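Local structure of putative iron-regulated protein A (Parabacteroides distasonis ATCC 8503, 4ECG) at residues P20-A25 with M321-L326; S328-Q333 with A366-G371; T56-A61 with L179-M184; A83-W88 with G147-E152; E277-W282 with P347-L352. The protein is of unknown function but binds calcium ions and, as an imelysin-like relative of IrpA proteins, may take part in iron uptake. All coordinates share one frame; numbering follows the deposited sequence.

Interaction 1: P20-A25 with M321-L326; sequences PADSGA and MINPTL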
# COMPACT_ATOMS: atom_id res chain seq x y z
N PRO A 20 28.99 -14.59 -0.55
CA PRO A 20 30.19 -14.96 0.21
C PRO A 20 29.79 -15.23 1.65
O PRO A 20 28.65 -14.90 2.06
CB PRO A 20 31.08 -13.71 0.09
CG PRO A 20 30.12 -12.55 -0.08
CD PRO A 20 28.92 -13.12 -0.80
N ALA A 21 30.72 -15.79 2.41
CA ALA A 21 30.56 -16.06 3.84
C ALA A 21 30.13 -14.82 4.63
O ALA A 21 30.59 -13.71 4.33
CB ALA A 21 31.89 -16.58 4.38
N ASP A 22 29.24 -14.99 5.62
CA ASP A 22 28.93 -13.87 6.55
C ASP A 22 30.21 -13.36 7.25
O ASP A 22 31.22 -14.08 7.29
CB ASP A 22 27.89 -14.27 7.61
CG ASP A 22 26.46 -14.39 7.04
OD1 ASP A 22 26.28 -14.14 5.82
OD2 ASP A 22 25.54 -14.77 7.84
N SER A 23 30.17 -12.14 7.81
CA SER A 23 31.37 -11.61 8.50
C SER A 23 31.69 -12.40 9.77
O SER A 23 32.83 -12.63 10.09
CB SER A 23 31.22 -10.12 8.85
OG SER A 23 30.32 -10.00 9.94
N GLY A 24 30.66 -12.84 10.48
CA GLY A 24 30.79 -13.47 11.78
C GLY A 24 30.22 -12.58 12.87
O GLY A 24 29.90 -13.09 13.95
N ALA A 25 30.12 -11.27 12.62
CA ALA A 25 29.42 -10.34 13.53
C ALA A 25 27.94 -10.72 13.52
O ALA A 25 27.37 -10.93 12.47
CB ALA A 25 29.59 -8.89 13.08
N MSE A 321 26.68 -5.15 8.51
CA MSE A 321 27.48 -5.78 9.57
C MSE A 321 27.57 -7.30 9.40
O MSE A 321 28.64 -7.87 9.57
CB MSE A 321 26.87 -5.40 10.94
CG MSE A 321 27.58 -5.92 12.23
SE MSE A 321 26.31 -6.22 13.75
CE MSE A 321 25.58 -4.36 13.75
N ILE A 322 26.46 -7.97 9.06
CA ILE A 322 26.39 -9.44 8.92
C ILE A 322 27.06 -9.90 7.61
O ILE A 322 27.89 -10.83 7.60
CB ILE A 322 24.93 -9.98 9.01
CG1 ILE A 322 24.29 -9.67 10.37
CG2 ILE A 322 24.88 -11.49 8.90
CD1 ILE A 322 22.79 -9.79 10.41
N ASN A 323 26.74 -9.21 6.51
CA ASN A 323 27.33 -9.54 5.19
C ASN A 323 27.31 -8.35 4.24
O ASN A 323 26.29 -8.11 3.61
CB ASN A 323 26.55 -10.71 4.61
CG ASN A 323 27.19 -11.26 3.38
OD1 ASN A 323 27.54 -10.51 2.47
ND2 ASN A 323 27.34 -12.59 3.32
N PRO A 324 28.44 -7.60 4.12
CA PRO A 324 28.43 -6.38 3.24
C PRO A 324 27.92 -6.60 1.80
O PRO A 324 27.29 -5.71 1.25
CB PRO A 324 29.88 -5.94 3.23
CG PRO A 324 30.46 -6.46 4.50
CD PRO A 324 29.72 -7.74 4.83
N THR A 325 28.17 -7.79 1.24
CA THR A 325 27.80 -8.10 -0.13
C THR A 325 26.27 -8.22 -0.25
O THR A 325 25.68 -7.69 -1.16
CB THR A 325 28.51 -9.39 -0.62
OG1 THR A 325 29.92 -9.25 -0.45
CG2 THR A 325 28.24 -9.66 -2.10
N LEU A 326 25.64 -8.92 0.68
CA LEU A 326 24.20 -9.06 0.69
C LEU A 326 23.57 -7.68 0.82
O LEU A 326 22.64 -7.38 0.10
CB LEU A 326 23.74 -9.97 1.85
CG LEU A 326 22.26 -9.95 2.22
CD1 LEU A 326 21.39 -10.39 1.06
CD2 LEU A 326 22.08 -10.88 3.41
O HOH W 1 27.92 -12.53 10.26
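Pro20 and Asn323 meet where helix 315-322 gives way to helix 324-343, with Asn323 as N-cap of the second helix. The Pro20 ring sets CG 3.3 Å from Thr325 OG1, and Pro20 O accepts from Asn323 ND2 at 2.9 Å, the donor lying above the carbonyl plane. Asp22 takes the other N-H of that amide: its OD1 receives Asn323 ND2 through the anti lone pair in a nearly straight bond of 3.1 Å, and also forms a salt bridge with Lys378. With CG anti to the backbone N (chi1 -171°), the Asn323 amide turns OD1 back to cap Leu326 N at 3.1 Å. An alanine here is likely to cost the helix its cap and leave Pro20 O and Asp22 OD1 without their shared donor. Ser23 then secures the end of the preceding helix, its N bonding to Ile322 O at 2.6 Å and its OG to Met321 O at 2.7 Å. The same OG accepts from Ala25 N, an ST turn. Ala25 rests CB on CG of selenomethionine Met321, and one water accepts from Gly24 N while donating to Ala25 O and Ile322 O.

Interaction 2: S328-Q333 with A366-G371; sequences SLMVVQ and ADLTTG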
# COMPACT_ATOMS: atom_id res chain seq x y z
N SER A 328 24.85 -4.77 0.01
CA SER A 328 25.16 -4.05 -1.19
C SER A 328 24.24 -4.55 -2.30
O SER A 328 23.73 -3.75 -3.07
CB SER A 328 26.62 -4.24 -1.51
OG SER A 328 26.92 -3.54 -2.67
N LEU A 329 23.97 -5.86 -2.35
CA LEU A 329 23.06 -6.38 -3.38
C LEU A 329 21.58 -5.89 -3.19
O LEU A 329 20.84 -5.75 -4.18
CB LEU A 329 23.12 -7.91 -3.43
CG LEU A 329 24.26 -8.57 -4.18
CD1 LEU A 329 24.15 -10.06 -3.89
CD2 LEU A 329 24.26 -8.29 -5.71
N MSE A 330 21.19 -5.66 -1.93
CA MSE A 330 19.89 -5.13 -1.55
C MSE A 330 19.74 -3.67 -1.85
O MSE A 330 18.66 -3.24 -2.29
CB MSE A 330 19.64 -5.29 -0.04
CG MSE A 330 19.21 -6.71 0.40
SE MSE A 330 17.42 -7.19 -0.10
CE MSE A 330 16.49 -5.53 0.19
N VAL A 331 20.79 -2.90 -1.57
CA VAL A 331 20.81 -1.49 -1.95
C VAL A 331 20.54 -1.37 -3.46
O VAL A 331 19.63 -0.66 -3.86
CB VAL A 331 22.15 -0.82 -1.53
CG1 VAL A 331 22.29 0.58 -2.16
CG2 VAL A 331 22.25 -0.80 -0.01
N VAL A 332 21.30 -2.10 -4.29
CA VAL A 332 21.16 -2.08 -5.75
C VAL A 332 19.74 -2.51 -6.13
O VAL A 332 19.08 -1.88 -6.95
CB VAL A 332 22.25 -2.99 -6.43
CG1 VAL A 332 21.87 -3.40 -7.86
CG2 VAL A 332 23.66 -2.32 -6.39
N GLN A 333 19.22 -3.54 -5.50
CA GLN A 333 17.98 -4.15 -5.94
C GLN A 333 16.76 -3.29 -5.63
O GLN A 333 15.82 -3.29 -6.43
CB GLN A 333 17.80 -5.54 -5.30
CG GLN A 333 16.79 -6.41 -5.99
CD GLN A 333 17.13 -6.73 -7.44
OE1 GLN A 333 18.26 -7.08 -7.76
NE2 GLN A 333 16.13 -6.64 -8.32
N ALA A 366 10.72 -9.98 -8.24
CA ALA A 366 10.91 -11.38 -7.82
C ALA A 366 12.30 -11.51 -7.11
O ALA A 366 12.43 -12.16 -6.05
CB ALA A 366 10.74 -12.35 -9.00
N ASP A 367 13.33 -10.88 -7.68
CA ASP A 367 14.66 -10.80 -7.04
C ASP A 367 14.68 -10.00 -5.69
O ASP A 367 15.42 -10.32 -4.81
CB ASP A 367 15.71 -10.20 -8.02
CG ASP A 367 16.00 -11.12 -9.23
OD1 ASP A 367 15.77 -12.34 -9.15
OD2 ASP A 367 16.50 -10.61 -10.27
N LEU A 368 13.86 -8.97 -5.52
CA LEU A 368 13.85 -8.21 -4.26
C LEU A 368 13.23 -9.14 -3.22
O LEU A 368 13.69 -9.21 -2.10
CB LEU A 368 13.02 -6.94 -4.39
CG LEU A 368 12.89 -5.95 -3.22
CD1 LEU A 368 14.25 -5.66 -2.56
CD2 LEU A 368 12.25 -4.69 -3.77
N THR A 369 12.23 -9.91 -3.64
CA THR A 369 11.62 -10.90 -2.75
C THR A 369 12.60 -11.97 -2.28
O THR A 369 12.62 -12.31 -1.13
CB THR A 369 10.44 -11.58 -3.42
OG1 THR A 369 9.45 -10.57 -3.71
CG2 THR A 369 9.87 -12.72 -2.50
N THR A 370 13.40 -12.53 -3.17
CA THR A 370 14.42 -13.47 -2.78
C THR A 370 15.39 -12.85 -1.80
O THR A 370 15.76 -13.46 -0.80
CB THR A 370 15.19 -13.92 -4.02
OG1 THR A 370 14.27 -14.52 -4.92
CG2 THR A 370 16.28 -14.95 -3.65
N GLY A 371 15.83 -11.63 -2.09
CA GLY A 371 16.82 -10.91 -1.26
C GLY A 371 16.31 -10.68 0.16
O GLY A 371 17.01 -10.94 1.14
O HOH W 2 16.47 -7.69 -10.91
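Asp367 offers its CB to the amide end of Gln333, whose NE2 comes within 3.6 Å of that carbon. The two flat groups stand almost perpendicular and do not bond directly. Instead, a water accepts from Gln333 NE2 at 2.8 Å and donates to Asp367 OD2 at 3.0 Å. Gln333 reaches this spot with CG anti to the backbone N and a bend at chi2 (62°), which lifts the amide toward the start of the opposing segment, where NE2 also makes a weak hydrogen bond to Ala364 O. A leucine in its place would probably leave the bridging water without its amide partner and Asp367 without its water-mediated link to helix 324-343. Leu368, next along, lies with its CA 3.9 Å from Gln333 CG, so the glutamine's aliphatic part packs close to the helix backbone. These are antiparallel helices, their segment axes 10.1 Å apart at 151°. Leu368 also touches helices 239-259 and 284-300, consistent with a four-helix bundle as in imelysin-like proteins. Its CD1 meets CE of Met330, a selenomethionine, at 3.5 Å, the two side chains crossing nearly at right angles. One turn later comes Gly371: the position a CB would take is crowded by the Met330 selenium, which lies 3.7 Å from Gly371 C.

Interaction 3: T56-A61 with L179-M184; sequences TAYKNA and LVSERM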
# COMPACT_ATOMS: atom_id res chain seq x y z
N THR A 56 -7.71 13.79 6.38
CA THR A 56 -8.50 14.92 6.82
C THR A 56 -8.56 16.02 5.75
O THR A 56 -9.62 16.54 5.50
CB THR A 56 -7.99 15.44 8.19
OG1 THR A 56 -7.93 14.32 9.13
CG2 THR A 56 -8.91 16.65 8.76
N ALA A 57 -7.47 16.34 5.06
CA ALA A 57 -7.55 17.34 3.95
C ALA A 57 -8.43 16.80 2.82
O ALA A 57 -9.28 17.52 2.23
CB ALA A 57 -6.20 17.71 3.41
N TYR A 58 -8.27 15.51 2.54
CA TYR A 58 -9.07 14.91 1.49
C TYR A 58 -10.59 14.98 1.79
O TYR A 58 -11.36 15.35 0.91
CB TYR A 58 -8.64 13.50 1.20
CG TYR A 58 -9.67 12.76 0.39
CD1 TYR A 58 -9.73 12.86 -0.99
CD2 TYR A 58 -10.56 11.91 1.02
CE1 TYR A 58 -10.72 12.15 -1.71
CE2 TYR A 58 -11.51 11.18 0.31
CZ TYR A 58 -11.60 11.31 -1.03
OH TYR A 58 -12.61 10.63 -1.60
N LYS A 59 -11.02 14.65 3.01
CA LYS A 59 -12.45 14.65 3.35
C LYS A 59 -12.99 16.10 3.32
O LYS A 59 -14.06 16.34 2.77
CB LYS A 59 -12.70 13.89 4.67
CG LYS A 59 -13.90 14.25 5.52
CD LYS A 59 -15.15 13.57 4.99
CE LYS A 59 -16.39 14.01 5.77
NZ LYS A 59 -17.58 13.76 4.92
N ASN A 60 -12.21 17.07 3.83
CA ASN A 60 -12.58 18.49 3.75
C ASN A 60 -12.69 18.96 2.30
O ASN A 60 -13.63 19.68 1.99
CB ASN A 60 -11.64 19.41 4.56
CG ASN A 60 -11.74 19.18 6.06
OD1 ASN A 60 -12.81 18.87 6.56
ND2 ASN A 60 -10.63 19.26 6.77
N ALA A 61 -11.81 18.50 1.43
CA ALA A 61 -11.87 18.91 0.02
C ALA A 61 -13.07 18.27 -0.68
O ALA A 61 -13.74 18.91 -1.45
CB ALA A 61 -10.59 18.55 -0.72
N LEU A 179 -20.23 9.51 1.99
CA LEU A 179 -20.21 8.42 2.98
C LEU A 179 -18.94 7.57 2.89
O LEU A 179 -18.35 7.22 3.90
CB LEU A 179 -21.47 7.56 2.87
CG LEU A 179 -22.73 8.28 3.34
CD1 LEU A 179 -23.93 7.52 2.80
CD2 LEU A 179 -22.73 8.36 4.87
N VAL A 180 -18.53 7.29 1.65
CA VAL A 180 -17.33 6.61 1.40
C VAL A 180 -16.11 7.35 1.98
O VAL A 180 -15.27 6.74 2.64
CB VAL A 180 -17.22 6.35 -0.10
CG1 VAL A 180 -15.80 6.05 -0.47
CG2 VAL A 180 -18.26 5.26 -0.52
N SER A 181 -16.06 8.67 1.78
CA SER A 181 -14.98 9.48 2.27
C SER A 181 -15.01 9.65 3.81
O SER A 181 -13.94 9.69 4.42
CB SER A 181 -15.03 10.86 1.60
OG SER A 181 -15.10 10.79 0.20
N GLU A 182 -16.19 9.71 4.44
CA GLU A 182 -16.30 9.64 5.93
C GLU A 182 -15.64 8.37 6.44
O GLU A 182 -14.95 8.36 7.42
CB GLU A 182 -17.76 9.59 6.42
CG GLU A 182 -18.39 10.94 6.67
CD GLU A 182 -19.94 10.94 6.79
OE1 GLU A 182 -20.54 10.03 7.43
OE2 GLU A 182 -20.51 11.91 6.24
N ARG A 183 -15.92 7.28 5.76
CA ARG A 183 -15.46 6.01 6.21
C ARG A 183 -13.94 5.86 5.90
O ARG A 183 -13.23 5.25 6.69
CB ARG A 183 -16.31 4.89 5.59
CG ARG A 183 -15.79 3.49 5.93
CD ARG A 183 -15.81 3.30 7.45
NE ARG A 183 -15.57 1.93 7.90
CZ ARG A 183 -16.53 1.01 8.11
NH1 ARG A 183 -17.78 1.24 7.90
NH2 ARG A 183 -16.20 -0.19 8.55
N MSE A 184 -13.46 6.44 4.80
CA MSE A 184 -12.02 6.42 4.55
C MSE A 184 -11.30 7.10 5.74
O MSE A 184 -10.33 6.54 6.25
CB MSE A 184 -11.62 7.05 3.20
CG MSE A 184 -11.91 6.19 1.99
SE MSE A 184 -11.98 7.12 0.31
CE MSE A 184 -10.19 7.77 0.42
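Tyr58 lays one corner of its ring against the methyl end of Met184, CE2 standing 3.7 Å from CE. The approach is oblique, and the two side chains cross at about a right angle. Met184 is a selenomethionine, and its SE lies 5.1 Å from the ring centroid, a Met-aromatic contact well off the ring normal. A bend at chi3 (60°) carries the methyl group back toward the tyrosine. Beyond the ring, Tyr58 OH lies 3.1 Å from Ser181 OG, and that serine hydroxyl hydrogen-bonds to Leu177 O one turn back in its own helix. Tyr58 and Met184 both also pack on Ala151 of helix 147-155. The two segments belong to long antiparallel helices, 29-68 and 171-196; the axes of segments 56-61 and 179-184 come within 9.5 Å of each other, at 163°. With helix 147-155 across one side, they build part of the helical bundle that makes up this end of the imelysin-like fold. On the other side of the interface lies Lys59. Its chain, bent at chi2, runs over the backbone at Ser181, with CD 4.1 Å from Ser181 C. The ammonium then comes alongside Glu182, where NZ approaches CG to 3.4 Å but OE2 only to 3.7 Å, a long salt bridge. Lys59 NZ has a stronger carboxylate partner in Asp63, one turn further along its own helix.

Interaction 4: A83-W88 with G147-E152; sequences AVRVPW and GFHTAE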
# COMPACT_ATOMS: atom_id res chain seq x y z
N ALA A 83 -2.84 12.55 -3.11
CA ALA A 83 -1.88 12.90 -2.07
C ALA A 83 -2.06 12.02 -0.81
O ALA A 83 -1.08 11.62 -0.22
CB ALA A 83 -1.98 14.39 -1.72
N VAL A 84 -3.29 11.68 -0.41
CA VAL A 84 -3.48 10.76 0.72
C VAL A 84 -3.07 9.35 0.33
O VAL A 84 -2.65 8.55 1.17
CB VAL A 84 -4.92 10.80 1.36
CG1 VAL A 84 -6.00 10.17 0.50
CG2 VAL A 84 -4.88 10.11 2.69
N ARG A 85 -3.16 9.05 -0.95
CA ARG A 85 -2.78 7.75 -1.41
C ARG A 85 -1.26 7.47 -1.37
O ARG A 85 -0.87 6.33 -1.34
CB ARG A 85 -3.32 7.51 -2.82
CG ARG A 85 -3.23 6.04 -3.20
CD ARG A 85 -4.20 5.65 -4.27
NE ARG A 85 -4.04 4.24 -4.59
CZ ARG A 85 -4.69 3.24 -3.99
NH1 ARG A 85 -5.58 3.45 -3.05
NH2 ARG A 85 -4.45 2.02 -4.37
N VAL A 86 -0.43 8.52 -1.40
CA VAL A 86 1.03 8.35 -1.34
C VAL A 86 1.38 7.63 -0.05
O VAL A 86 1.91 6.53 -0.10
CB VAL A 86 1.83 9.64 -1.59
CG1 VAL A 86 3.34 9.43 -1.38
CG2 VAL A 86 1.54 10.18 -3.02
N PRO A 87 0.98 8.17 1.10
CA PRO A 87 1.44 7.51 2.34
C PRO A 87 0.79 6.17 2.59
O PRO A 87 1.40 5.29 3.18
CB PRO A 87 1.11 8.52 3.45
CG PRO A 87 0.13 9.43 2.86
CD PRO A 87 0.43 9.48 1.37
N TRP A 88 -0.43 6.00 2.11
CA TRP A 88 -1.08 4.73 2.26
C TRP A 88 -0.31 3.69 1.48
O TRP A 88 -0.08 2.60 1.97
CB TRP A 88 -2.53 4.79 1.81
CG TRP A 88 -3.16 3.44 1.62
CD1 TRP A 88 -3.58 2.89 0.44
CD2 TRP A 88 -3.42 2.41 2.62
NE1 TRP A 88 -4.08 1.66 0.63
CE2 TRP A 88 -4.02 1.31 1.92
CE3 TRP A 88 -3.24 2.32 3.98
CZ2 TRP A 88 -4.38 0.14 2.54
CZ3 TRP A 88 -3.62 1.13 4.62
CH2 TRP A 88 -4.16 0.07 3.92
N GLY A 147 -14.33 2.51 -0.08
CA GLY A 147 -12.87 2.58 -0.10
C GLY A 147 -12.36 3.52 -1.19
O GLY A 147 -13.19 4.14 -1.89
N PHE A 148 -11.03 3.60 -1.28
CA PHE A 148 -10.32 4.49 -2.23
C PHE A 148 -10.85 4.39 -3.67
O PHE A 148 -10.99 5.38 -4.37
CB PHE A 148 -8.85 4.14 -2.32
CG PHE A 148 -7.97 4.84 -1.33
CD1 PHE A 148 -7.43 6.05 -1.63
CD2 PHE A 148 -7.60 4.21 -0.17
CE1 PHE A 148 -6.57 6.67 -0.77
CE2 PHE A 148 -6.73 4.81 0.71
CZ PHE A 148 -6.23 6.05 0.40
N HIS A 149 -11.16 3.19 -4.09
CA HIS A 149 -11.51 3.00 -5.50
C HIS A 149 -12.93 3.33 -5.83
O HIS A 149 -13.23 3.64 -6.98
CB HIS A 149 -11.10 1.60 -5.96
CG HIS A 149 -9.61 1.34 -5.84
ND1 HIS A 149 -8.69 2.08 -6.51
CD2 HIS A 149 -8.90 0.46 -5.05
CE1 HIS A 149 -7.47 1.67 -6.17
NE2 HIS A 149 -7.60 0.67 -5.28
N THR A 150 -13.82 3.32 -4.85
CA THR A 150 -15.19 3.73 -5.12
C THR A 150 -15.18 5.28 -5.26
O THR A 150 -15.78 5.80 -6.19
CB THR A 150 -16.20 3.24 -4.05
OG1 THR A 150 -16.22 1.82 -4.03
CG2 THR A 150 -17.62 3.74 -4.33
N ALA A 151 -14.52 5.98 -4.35
CA ALA A 151 -14.30 7.43 -4.44
C ALA A 151 -13.63 7.77 -5.81
O ALA A 151 -14.10 8.62 -6.53
CB ALA A 151 -13.46 7.91 -3.24
N GLU A 152 -12.61 7.01 -6.18
CA GLU A 152 -11.84 7.21 -7.41
C GLU A 152 -12.74 7.17 -8.60
O GLU A 152 -12.65 8.02 -9.51
CB GLU A 152 -10.79 6.09 -7.55
CG GLU A 152 -9.71 6.32 -8.60
CD GLU A 152 -8.91 5.08 -8.99
OE1 GLU A 152 -9.20 3.93 -8.49
OE2 GLU A 152 -8.02 5.27 -9.83
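Arg85 NH1 is held between a ring and an acid: it lies 3.3 Å from Phe148 CG, over one face of the phenyl group, and forms a salt bridge with Asp109 OD1. The guanidinium meets the ring by its edge, the two planes being 75° apart, and CZ sits 4.8 Å from the ring centroid, a cation-pi contact. A chain extended from CG to NE carries the group this far, and NE pairs with Asp287. Across one face of the guanidinium comes His149, its CE1 3.5 Å from Arg85 NH2. That imidazole is fixed from both ends: ND1 donates to Glu152 OE1 at 2.8 Å in a nearly straight bond, and NE2 bonds to Glu277. Gly147, His149 and Glu152 fit the GxHxxE signature of imelysin-like proteins, set at the start of helix 147-155. The Phe148 ring is packed by Val84 CG1 at 3.8 Å from Phe148 CE1 and by Trp88, over whose face Phe148 CE2 lies, 3.7 Å from Trp88 CD1. The indole and phenyl planes are only 20° apart but slid, with little overlap. Trp88 NE1 bonds to Asp109 OD2, so arginine and tryptophan each hold one oxygen of this aspartate, a calcium ligand in the crystal. Arg85 probably offsets part of the negative charge gathered round the bound calcium, while the indole N-H helps fix how the Asp109 carboxylate is turned.

Interaction 5: E277-W282 with P347-L352; sequences ESWYSW and PFRNNL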
# COMPACT_ATOMS: atom_id res chain seq x y z
N GLU A 277 -5.50 -2.04 -11.02
CA GLU A 277 -5.85 -1.20 -9.90
C GLU A 277 -5.44 0.28 -10.12
O GLU A 277 -4.29 0.55 -10.41
CB GLU A 277 -5.18 -1.75 -8.63
CG GLU A 277 -5.77 -1.20 -7.34
CD GLU A 277 -5.30 -1.92 -6.06
OE1 GLU A 277 -4.77 -3.06 -6.15
OE2 GLU A 277 -5.49 -1.33 -4.95
N SER A 278 -6.38 1.22 -9.95
CA SER A 278 -6.20 2.68 -10.11
C SER A 278 -6.11 3.08 -11.58
O SER A 278 -5.63 4.13 -11.91
CB SER A 278 -4.97 3.22 -9.39
OG SER A 278 -5.08 2.97 -8.02
N TRP A 279 -6.67 2.29 -12.48
CA TRP A 279 -6.88 2.78 -13.80
C TRP A 279 -7.86 3.91 -13.94
O TRP A 279 -7.79 4.66 -14.92
CB TRP A 279 -7.22 1.62 -14.74
CG TRP A 279 -8.66 1.20 -14.84
CD1 TRP A 279 -9.29 0.18 -14.15
CD2 TRP A 279 -9.67 1.71 -15.77
NE1 TRP A 279 -10.60 0.06 -14.53
CE2 TRP A 279 -10.88 0.91 -15.54
CE3 TRP A 279 -9.70 2.70 -16.73
CZ2 TRP A 279 -12.04 1.10 -16.25
CZ3 TRP A 279 -10.87 2.89 -17.44
CH2 TRP A 279 -12.03 2.11 -17.18
N TYR A 280 -8.79 4.07 -13.02
CA TYR A 280 -9.73 5.20 -13.17
C TYR A 280 -8.98 6.53 -13.22
O TYR A 280 -9.29 7.40 -14.04
CB TYR A 280 -10.80 5.22 -12.05
CG TYR A 280 -11.61 3.95 -11.91
CD1 TYR A 280 -12.02 3.20 -13.04
CD2 TYR A 280 -12.00 3.49 -10.67
CE1 TYR A 280 -12.79 2.05 -12.89
CE2 TYR A 280 -12.73 2.33 -10.53
CZ TYR A 280 -13.14 1.61 -11.63
OH TYR A 280 -13.87 0.42 -11.45
N SER A 281 -7.97 6.65 -12.37
CA SER A 281 -7.26 7.89 -12.18
C SER A 281 -5.86 7.85 -12.77
O SER A 281 -5.14 8.88 -12.72
CB SER A 281 -7.15 8.20 -10.68
OG SER A 281 -6.38 7.23 -10.02
N TRP A 282 -5.46 6.70 -13.33
CA TRP A 282 -4.07 6.50 -13.81
C TRP A 282 -3.08 6.71 -12.68
O TRP A 282 -2.17 7.50 -12.79
CB TRP A 282 -3.71 7.46 -14.97
CG TRP A 282 -4.51 7.30 -16.25
CD1 TRP A 282 -5.66 6.54 -16.45
CD2 TRP A 282 -4.27 7.95 -17.57
NE1 TRP A 282 -6.11 6.67 -17.74
CE2 TRP A 282 -5.32 7.49 -18.45
CE3 TRP A 282 -3.33 8.85 -18.05
CZ2 TRP A 282 -5.41 7.90 -19.78
CZ3 TRP A 282 -3.42 9.28 -19.38
CH2 TRP A 282 -4.44 8.82 -20.23
N PRO A 347 0.16 5.84 -19.04
CA PRO A 347 -0.26 5.15 -17.84
C PRO A 347 -0.20 3.65 -18.11
O PRO A 347 -0.25 3.25 -19.26
CB PRO A 347 -1.70 5.60 -17.71
CG PRO A 347 -2.18 5.67 -19.13
CD PRO A 347 -0.98 6.16 -19.92
N PHE A 348 -0.14 2.83 -17.06
CA PHE A 348 -0.07 1.32 -17.19
C PHE A 348 -1.26 0.77 -17.93
O PHE A 348 -1.13 -0.14 -18.72
CB PHE A 348 -0.09 0.71 -15.80
CG PHE A 348 0.22 -0.78 -15.73
CD1 PHE A 348 1.20 -1.36 -16.54
CD2 PHE A 348 -0.42 -1.56 -14.79
CE1 PHE A 348 1.50 -2.70 -16.40
CE2 PHE A 348 -0.12 -2.90 -14.65
CZ PHE A 348 0.84 -3.47 -15.45
N ARG A 349 -2.43 1.32 -17.68
CA ARG A 349 -3.60 0.83 -18.45
C ARG A 349 -3.54 0.93 -19.95
O ARG A 349 -4.36 0.27 -20.59
CB ARG A 349 -4.94 1.41 -17.94
CG ARG A 349 -5.10 2.90 -18.04
CD ARG A 349 -5.55 3.35 -19.39
NE ARG A 349 -6.98 3.37 -19.53
CZ ARG A 349 -7.67 2.62 -20.38
NH1 ARG A 349 -7.11 1.69 -21.14
NH2 ARG A 349 -8.97 2.83 -20.48
N ASN A 350 -2.66 1.76 -20.51
CA ASN A 350 -2.47 1.81 -21.96
C ASN A 350 -1.20 1.18 -22.43
O ASN A 350 -0.86 1.26 -23.59
CB ASN A 350 -2.53 3.27 -22.46
CG ASN A 350 -3.93 3.81 -22.48
OD1 ASN A 350 -4.89 3.08 -22.64
ND2 ASN A 350 -4.06 5.10 -22.28
N ASN A 351 -0.47 0.54 -21.54
CA ASN A 351 0.83 0.00 -21.89
C ASN A 351 1.01 -1.40 -21.35
O ASN A 351 2.13 -1.82 -21.01
CB ASN A 351 1.91 0.95 -21.30
CG ASN A 351 1.99 2.28 -22.04
OD1 ASN A 351 2.61 2.36 -23.10
ND2 ASN A 351 1.33 3.33 -21.50
N LEU A 352 -0.09 -2.13 -21.25
CA LEU A 352 -0.02 -3.51 -20.76
C LEU A 352 0.75 -4.38 -21.75
O LEU A 352 1.28 -5.40 -21.37
CB LEU A 352 -1.41 -4.08 -20.49
CG LEU A 352 -2.17 -3.36 -19.37
CD1 LEU A 352 -3.63 -3.74 -19.45
CD2 LEU A 352 -1.59 -3.57 -17.96
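Cis-Pro347 packs against the indole of Trp282 where two inter-helix loops meet, the one between helices 271-275 and 284-300 and the one between helices 324-343 and 355-377, which holds a short 3-10 turn at 348-350. The clearest apolar contact is a CH-pi interaction: Pro347 CG lies over one face of the indole, 3.5 Å from the centroid of its six-membered ring and 13° off the normal. Pro347 CB covers the ring junction, 3.5 Å from Trp282 CD2. Contacts with the arginine come next. Arg349 bends at chi2 and chi3, both near +85°, and folds its chain between the two indoles. Its CD passes 3.7 Å from Trp282 NE1, and its NH2 comes to 3.6 Å from Trp279 CZ3, the guanidinium standing nearly perpendicular to that ring. The polar ends find their partners in neighbouring loops: Trp282 NE1 bonds to Asp158 OD1, Arg349 NE forms a salt bridge with the same oxygen, and Arg349 NH1 bonds to Ala265 O. Asp158 thus ties the two segments together through a third. The site borders the calcium region: Glu277 and Trp111, close to Trp279, belong to calcium sites seen in this protein, and a bound calcium ion lies about 5 Å from the Trp282 side chain. Within the turn, Pro347 O accepts from Asn350 N at 3.1 Å on one face of its plane and from Asn351 ND2 at 2.7 Å on the other.

In the fold
From the N terminus, the loop at 20-25 comes first and waits nearly 300 residues for its partner 321-326, so interaction 1 closes the largest loop. Within it, helix 29-68 pairs with helix 171-196 in interaction 3, and interaction 4 nests inside that span. These two touch through Met184 with Phe148 and Tyr58 with Ala151, making one core that reaches in toward the centre of the chain. Interaction 5 crosses both interaction 1 and interaction 2: residues 277-282 fall inside the first loop, and 347-352 lie between the helices of the second. It meets interaction 4 through Glu277 with His149 and Ser281 with Glu152. Interaction 2 follows interaction 1 on helix 324-343, at the far end from interaction 3.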